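PDB 5E7P: cell division control protein Cdc48 from Mycobacterium smegmatis, which probably binds and hydrolyses ATP as a member of the AAA ATPase family, with ADP bound in its nucleotide pockets. Local coordinates for residues 653-665 with 679-693. Numbering follows the deposited sequence.
Sequences PPDAAARRDILRT and DSLADDLDGYSAADC. With ADP (adenosine-5'-diphosphate), chain D.
The guanidinium of Arg659 lies between backbone on both faces: Asp655 C and Ala656 N cover one, while Leu685 O and Asp686 N of the 679-693 segment cover the other. At its edge, in plane, Ala682 O receives both NE (2.7 Å) and NH2 (2.8 Å), a side-on grip on one atom. A bend at chi3 (-61°) swings the guanidinium so that NE and NH2 both face this carbonyl, which also accepts from Leu685 N; three N-H groups thus meet one oxygen. The Arg660 guanidinium has Asp679 O over one face and Asp683 at its edge, with a salt bridge from NH2 to OD2; the two charged planes stand 72° apart. The edge of the Arg664 guanidinium faces Asp679, NH2 giving a nearly straight bond to OD2 (2.8 Å, 176°). A long salt bridge from Arg660 NE to Asp679 OD1 (3.7 Å) ties these pairs into one network.

Ala682 CB is a knob in a hole formed by Ala656, Arg659, Arg660 and Leu663. Next to it, Leu663 CD1 touches Leu681 and Leu685. Toward the nucleotide, Ile662 CD1 rests on Ala690 CB, which itself lies 3.3 Å from ADP N7.

Helix 656-665 thus meets the AAA+ lid region through ionic pairs on the more exposed flank, a buried Arg659 whose charge is probably eased by Ala682 O and a weak NH1 bond to Pro654 O, and apolar contact beside the adenine.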
loop_
_atom_site.group_PDB
_atom_site.type_symbol
_atom_site.label_atom_id
_atom_site.label_comp_id
_atom_site.label_asym_id
_atom_site.label_seq_id
_atom_site.Cartn_x
_atom_site.Cartn_y
_atom_site.Cartn_z
ATOM N N PRO A 653 8.311 -26.145 9.636
ATOM C CA PRO A 653 6.901 -26.380 9.318
ATOM C C PRO A 653 6.126 -26.483 10.625
ATOM O O PRO A 653 6.667 -27.002 11.603
ATOM C CB PRO A 653 6.923 -27.731 8.601
ATOM C CG PRO A 653 8.171 -28.396 9.070
ATOM C CD PRO A 653 9.163 -27.289 9.267
ATOM N N PRO A 654 4.880 -25.991 10.649
ATOM C CA PRO A 654 4.129 -25.892 11.904
ATOM C C PRO A 654 3.830 -27.252 12.538
ATOM O O PRO A 654 3.171 -28.089 11.924
ATOM C CB PRO A 654 2.828 -25.207 11.474
ATOM C CG PRO A 654 2.674 -25.565 10.046
ATOM C CD PRO A 654 4.065 -25.601 9.486
ATOM N N ASP A 655 4.314 -27.467 13.759
ATOM C CA ASP A 655 4.012 -28.702 14.477
ATOM C C ASP A 655 2.633 -28.631 15.121
ATOM O O ASP A 655 1.855 -27.724 14.827
ATOM C CB ASP A 655 5.094 -29.037 15.513
ATOM C CG ASP A 655 5.234 -27.981 16.602
ATOM O OD1 ASP A 655 4.458 -27.000 16.627
ATOM O OD2 ASP A 655 6.133 -28.148 17.454
ATOM N N ALA A 656 2.343 -29.581 16.006
ATOM C CA ALA A 656 1.027 -29.671 16.636
ATOM C C ALA A 656 0.650 -28.395 17.387
ATOM O O ALA A 656 -0.487 -27.926 17.298
ATOM C CB ALA A 656 0.965 -30.876 17.561
ATOM N N ALA A 657 1.609 -27.838 18.122
ATOM C CA ALA A 657 1.398 -26.586 18.845
ATOM C C ALA A 657 1.139 -25.446 17.872
ATOM O O ALA A 657 0.192 -24.674 18.026
ATOM C CB ALA A 657 2.605 -26.271 19.708
ATOM N N ALA A 658 1.994 -25.354 16.865
ATOM C CA ALA A 658 1.909 -24.300 15.867
ATOM C C ALA A 658 0.603 -24.363 15.069
ATOM O O ALA A 658 -0.001 -23.334 14.769
ATOM C CB ALA A 658 3.103 -24.378 14.943
ATOM N N ARG A 659 0.172 -25.575 14.732
ATOM C CA ARG A 659 -1.052 -25.758 13.954
ATOM C C ARG A 659 -2.302 -25.351 14.738
ATOM O O ARG A 659 -3.292 -24.912 14.155
ATOM C CB ARG A 659 -1.174 -27.199 13.442
ATOM C CG ARG A 659 -0.119 -27.579 12.409
ATOM C CD ARG A 659 -0.447 -28.896 11.714
ATOM N NE ARG A 659 -0.514 -30.022 12.640
ATOM C CZ ARG A 659 0.521 -30.793 12.964
ATOM N NH1 ARG A 659 1.719 -30.564 12.442
ATOM N NH2 ARG A 659 0.359 -31.795 13.813
ATOM N N ARG A 660 -2.251 -25.497 16.059
ATOM C CA ARG A 660 -3.345 -25.045 16.912
ATOM C C ARG A 660 -3.518 -23.534 16.799
ATOM O O ARG A 660 -4.632 -23.042 16.618
ATOM C CB ARG A 660 -3.094 -25.433 18.368
ATOM C CG ARG A 660 -3.414 -26.876 18.706
ATOM C CD ARG A 660 -2.751 -27.286 20.010
ATOM N NE ARG A 660 -3.307 -28.520 20.556
ATOM C CZ ARG A 660 -2.954 -29.740 20.165
ATOM N NH1 ARG A 660 -2.049 -29.902 19.209
ATOM N NH2 ARG A 660 -3.512 -30.801 20.727
ATOM N N ASP A 661 -2.408 -22.807 16.898
ATOM C CA ASP A 661 -2.419 -21.350 16.796
ATOM C C ASP A 661 -2.940 -20.885 15.442
ATOM O O ASP A 661 -3.809 -20.016 15.360
ATOM C CB ASP A 661 -1.016 -20.785 17.019
ATOM C CG ASP A 661 -0.421 -21.201 18.351
ATOM O OD1 ASP A 661 -1.191 -21.595 19.255
ATOM O OD2 ASP A 661 0.817 -21.130 18.497
ATOM N N ILE A 662 -2.399 -21.476 14.382
ATOM C CA ILE A 662 -2.789 -21.135 13.019
ATOM C C ILE A 662 -4.279 -21.373 12.771
ATOM O O ILE A 662 -4.969 -20.513 12.224
ATOM C CB ILE A 662 -1.954 -21.924 11.992
ATOM C CG1 ILE A 662 -0.474 -21.560 12.128
ATOM C CG2 ILE A 662 -2.433 -21.638 10.585
ATOM C CD1 ILE A 662 0.456 -22.463 11.350
ATOM N N LEU A 663 -4.776 -22.534 13.182
ATOM C CA LEU A 663 -6.199 -22.829 13.056
ATOM C C LEU A 663 -7.043 -21.845 13.866
ATOM O O LEU A 663 -8.026 -21.301 13.362
ATOM C CB LEU A 663 -6.499 -24.264 13.490
ATOM C CG LEU A 663 -6.025 -25.380 12.559
ATOM C CD1 LEU A 663 -6.311 -26.744 13.174
ATOM C CD2 LEU A 663 -6.678 -25.255 11.192
ATOM N N ARG A 664 -6.653 -21.616 15.117
ATOM C CA ARG A 664 -7.391 -20.701 15.985
ATOM C C ARG A 664 -7.362 -19.260 15.486
ATOM O O ARG A 664 -8.369 -18.558 15.555
ATOM C CB ARG A 664 -6.884 -20.774 17.426
ATOM C CG ARG A 664 -7.413 -21.965 18.194
ATOM C CD ARG A 664 -7.357 -21.728 19.694
ATOM N NE ARG A 664 -8.175 -22.705 20.404
ATOM C CZ ARG A 664 -7.756 -23.919 20.742
ATOM N NH1 ARG A 664 -6.523 -24.302 20.437
ATOM N NH2 ARG A 664 -8.568 -24.752 21.380
ATOM N N THR A 665 -6.208 -18.823 14.990
ATOM C CA THR A 665 -6.077 -17.480 14.438
ATOM C C THR A 665 -7.008 -17.288 13.244
ATOM O O THR A 665 -7.788 -16.338 13.198
ATOM C CB THR A 665 -4.619 -17.176 14.010
ATOM O OG1 THR A 665 -3.803 -16.980 15.173
ATOM C CG2 THR A 665 -4.562 -15.922 13.152
ATOM N N ASP A 679 -8.194 -28.567 18.411
ATOM C CA ASP A 679 -6.971 -29.066 19.028
ATOM C C ASP A 679 -6.623 -30.474 18.563
ATOM O O ASP A 679 -5.506 -30.724 18.110
ATOM C CB ASP A 679 -7.074 -29.009 20.552
ATOM C CG ASP A 679 -7.144 -27.588 21.074
ATOM O OD1 ASP A 679 -6.572 -26.690 20.419
ATOM O OD2 ASP A 679 -7.769 -27.372 22.134
ATOM N N SER A 680 -7.577 -31.393 18.671
ATOM C CA SER A 680 -7.364 -32.754 18.192
ATOM C C SER A 680 -7.161 -32.764 16.676
ATOM O O SER A 680 -6.391 -33.568 16.149
ATOM C CB SER A 680 -8.530 -33.659 18.592
ATOM O OG SER A 680 -9.766 -33.097 18.193
ATOM N N LEU A 681 -7.848 -31.860 15.984
ATOM C CA LEU A 681 -7.671 -31.703 14.545
ATOM C C LEU A 681 -6.229 -31.334 14.210
ATOM O O LEU A 681 -5.666 -31.816 13.229
ATOM C CB LEU A 681 -8.624 -30.638 13.997
ATOM C CG LEU A 681 -8.494 -30.324 12.504
ATOM C CD1 LEU A 681 -8.767 -31.566 11.672
ATOM C CD2 LEU A 681 -9.422 -29.193 12.098
ATOM N N ALA A 682 -5.634 -30.480 15.033
ATOM C CA ALA A 682 -4.255 -30.059 14.824
ATOM C C ALA A 682 -3.293 -31.241 14.917
ATOM O O ALA A 682 -2.348 -31.345 14.133
ATOM C CB ALA A 682 -3.873 -28.977 15.820
ATOM N N ASP A 683 -3.543 -32.132 15.873
ATOM C CA ASP A 683 -2.694 -33.305 16.063
ATOM C C ASP A 683 -2.748 -34.248 14.863
ATOM O O ASP A 683 -1.793 -34.975 14.594
ATOM C CB ASP A 683 -3.079 -34.061 17.339
ATOM C CG ASP A 683 -2.627 -33.349 18.608
ATOM O OD1 ASP A 683 -1.403 -33.305 18.870
ATOM O OD2 ASP A 683 -3.500 -32.849 19.351
ATOM N N ASP A 684 -3.866 -34.229 14.142
ATOM C CA ASP A 684 -4.048 -35.113 12.996
ATOM C C ASP A 684 -3.532 -34.514 11.687
ATOM O O ASP A 684 -3.499 -35.195 10.664
ATOM C CB ASP A 684 -5.523 -35.499 12.837
ATOM C CG ASP A 684 -6.003 -36.447 13.921
ATOM O OD1 ASP A 684 -5.166 -37.180 14.492
ATOM O OD2 ASP A 684 -7.222 -36.463 14.200
ATOM N N LEU A 685 -3.131 -33.245 11.720
ATOM C CA LEU A 685 -2.727 -32.547 10.499
ATOM C C LEU A 685 -1.218 -32.521 10.270
ATOM O O LEU A 685 -0.672 -31.507 9.840
ATOM C CB LEU A 685 -3.267 -31.113 10.487
ATOM C CG LEU A 685 -4.766 -30.913 10.270
ATOM C CD1 LEU A 685 -5.096 -29.429 10.244
ATOM C CD2 LEU A 685 -5.224 -31.591 8.989
ATOM N N ASP A 686 -0.545 -33.630 10.550
ATOM C CA ASP A 686 0.879 -33.728 10.260
ATOM C C ASP A 686 1.095 -33.711 8.747
ATOM O O ASP A 686 0.397 -34.402 8.004
ATOM C CB ASP A 686 1.467 -35.001 10.873
ATOM C CG ASP A 686 2.984 -34.962 10.961
ATOM O OD1 ASP A 686 3.512 -34.276 11.866
ATOM O OD2 ASP A 686 3.648 -35.618 10.129
ATOM N N GLY A 687 2.051 -32.906 8.294
ATOM C CA GLY A 687 2.330 -32.785 6.874
ATOM C C GLY A 687 1.629 -31.596 6.247
ATOM O O GLY A 687 1.903 -31.230 5.105
ATOM N N TYR A 688 0.712 -30.991 6.996
ATOM C CA TYR A 688 0.039 -29.780 6.544
ATOM C C TYR A 688 0.872 -28.548 6.877
ATOM O O TYR A 688 1.202 -28.306 8.039
ATOM C CB TYR A 688 -1.344 -29.658 7.190
ATOM C CG TYR A 688 -2.404 -30.525 6.555
ATOM C CD1 TYR A 688 -2.357 -31.909 6.663
ATOM C CD2 TYR A 688 -3.459 -29.958 5.852
ATOM C CE1 TYR A 688 -3.326 -32.704 6.079
ATOM C CE2 TYR A 688 -4.432 -30.743 5.269
ATOM C CZ TYR A 688 -4.360 -32.115 5.386
ATOM O OH TYR A 688 -5.329 -32.896 4.806
ATOM N N SER A 689 1.212 -27.770 5.856
ATOM C CA SER A 689 1.909 -26.509 6.064
ATOM C C SER A 689 0.929 -25.495 6.636
ATOM O O SER A 689 -0.261 -25.785 6.783
ATOM C CB SER A 689 2.479 -25.981 4.749
ATOM O OG SER A 689 1.442 -25.503 3.909
ATOM N N ALA A 690 1.431 -24.307 6.956
ATOM C CA ALA A 690 0.585 -23.235 7.462
ATOM C C ALA A 690 -0.492 -22.877 6.440
ATOM O O ALA A 690 -1.663 -22.718 6.786
ATOM C CB ALA A 690 1.430 -22.004 7.808
ATOM N N ALA A 691 -0.086 -22.758 5.180
ATOM C CA ALA A 691 -1.015 -22.442 4.102
ATOM C C ALA A 691 -2.057 -23.547 3.933
ATOM O O ALA A 691 -3.220 -23.273 3.641
ATOM C CB ALA A 691 -0.260 -22.201 2.790
ATOM N N ASP A 692 -1.635 -24.791 4.127
ATOM C CA ASP A 692 -2.547 -25.928 4.030
ATOM C C ASP A 692 -3.646 -25.861 5.086
ATOM O O ASP A 692 -4.803 -26.181 4.807
ATOM C CB ASP A 692 -1.788 -27.250 4.157
ATOM C CG ASP A 692 -1.009 -27.598 2.907
ATOM O OD1 ASP A 692 -1.452 -27.214 1.801
ATOM O OD2 ASP A 692 0.043 -28.260 3.031
ATOM N N CYS A 693 -3.276 -25.446 6.295
ATOM C CA CYS A 693 -4.233 -25.325 7.391
ATOM C C CYS A 693 -5.254 -24.227 7.102
ATOM O O CYS A 693 -6.454 -24.413 7.302
ATOM C CB CYS A 693 -3.515 -25.039 8.714
ATOM S SG CYS A 693 -2.365 -26.329 9.250
HETATM P PB ADP D . 6.402 -19.211 0.743
HETATM O O1B ADP D . 5.484 -20.187 0.047
HETATM O O2B ADP D . 7.268 -18.429 -0.214
HETATM O O3B ADP D . 7.150 -19.794 1.921
HETATM P PA ADP D . 4.746 -18.121 2.815
HETATM O O1A ADP D . 5.225 -19.349 3.550
HETATM O O2A ADP D . 4.943 -16.756 3.416
HETATM O O3A ADP D . 5.388 -18.098 1.334
HETATM O "O5'" ADP D . 3.163 -18.288 2.577
HETATM C "C5'" ADP D . 2.381 -17.234 2.020
HETATM C "C4'" ADP D . 0.918 -17.448 2.401
HETATM O "O4'" ADP D . 0.788 -18.517 3.343
HETATM C "C3'" ADP D . 0.329 -16.209 3.055
HETATM O "O3'" ADP D . -0.488 -15.486 2.131
HETATM C "C2'" ADP D . -0.503 -16.721 4.214
HETATM O "O2'" ADP D . -1.898 -16.591 3.919
HETATM C "C1'" ADP D . -0.148 -18.191 4.377
HETATM N N9 ADP D . 0.499 -18.361 5.700
HETATM C C8 ADP D . 1.767 -18.766 5.899
HETATM N N7 ADP D . 2.067 -18.818 7.221
HETATM C C5 ADP D . 0.969 -18.437 7.897
HETATM C C6 ADP D . 0.605 -18.270 9.322
HETATM N N6 ADP D . 1.503 -18.528 10.302
HETATM N N1 ADP D . -0.647 -17.851 9.608
HETATM C C2 ADP D . -1.539 -17.590 8.634
HETATM N N3 ADP D . -1.280 -17.721 7.319
HETATM C C4 ADP D . -0.063 -18.135 6.892
HETATM O O HOH W 1 3.459 -29.575 9.502
#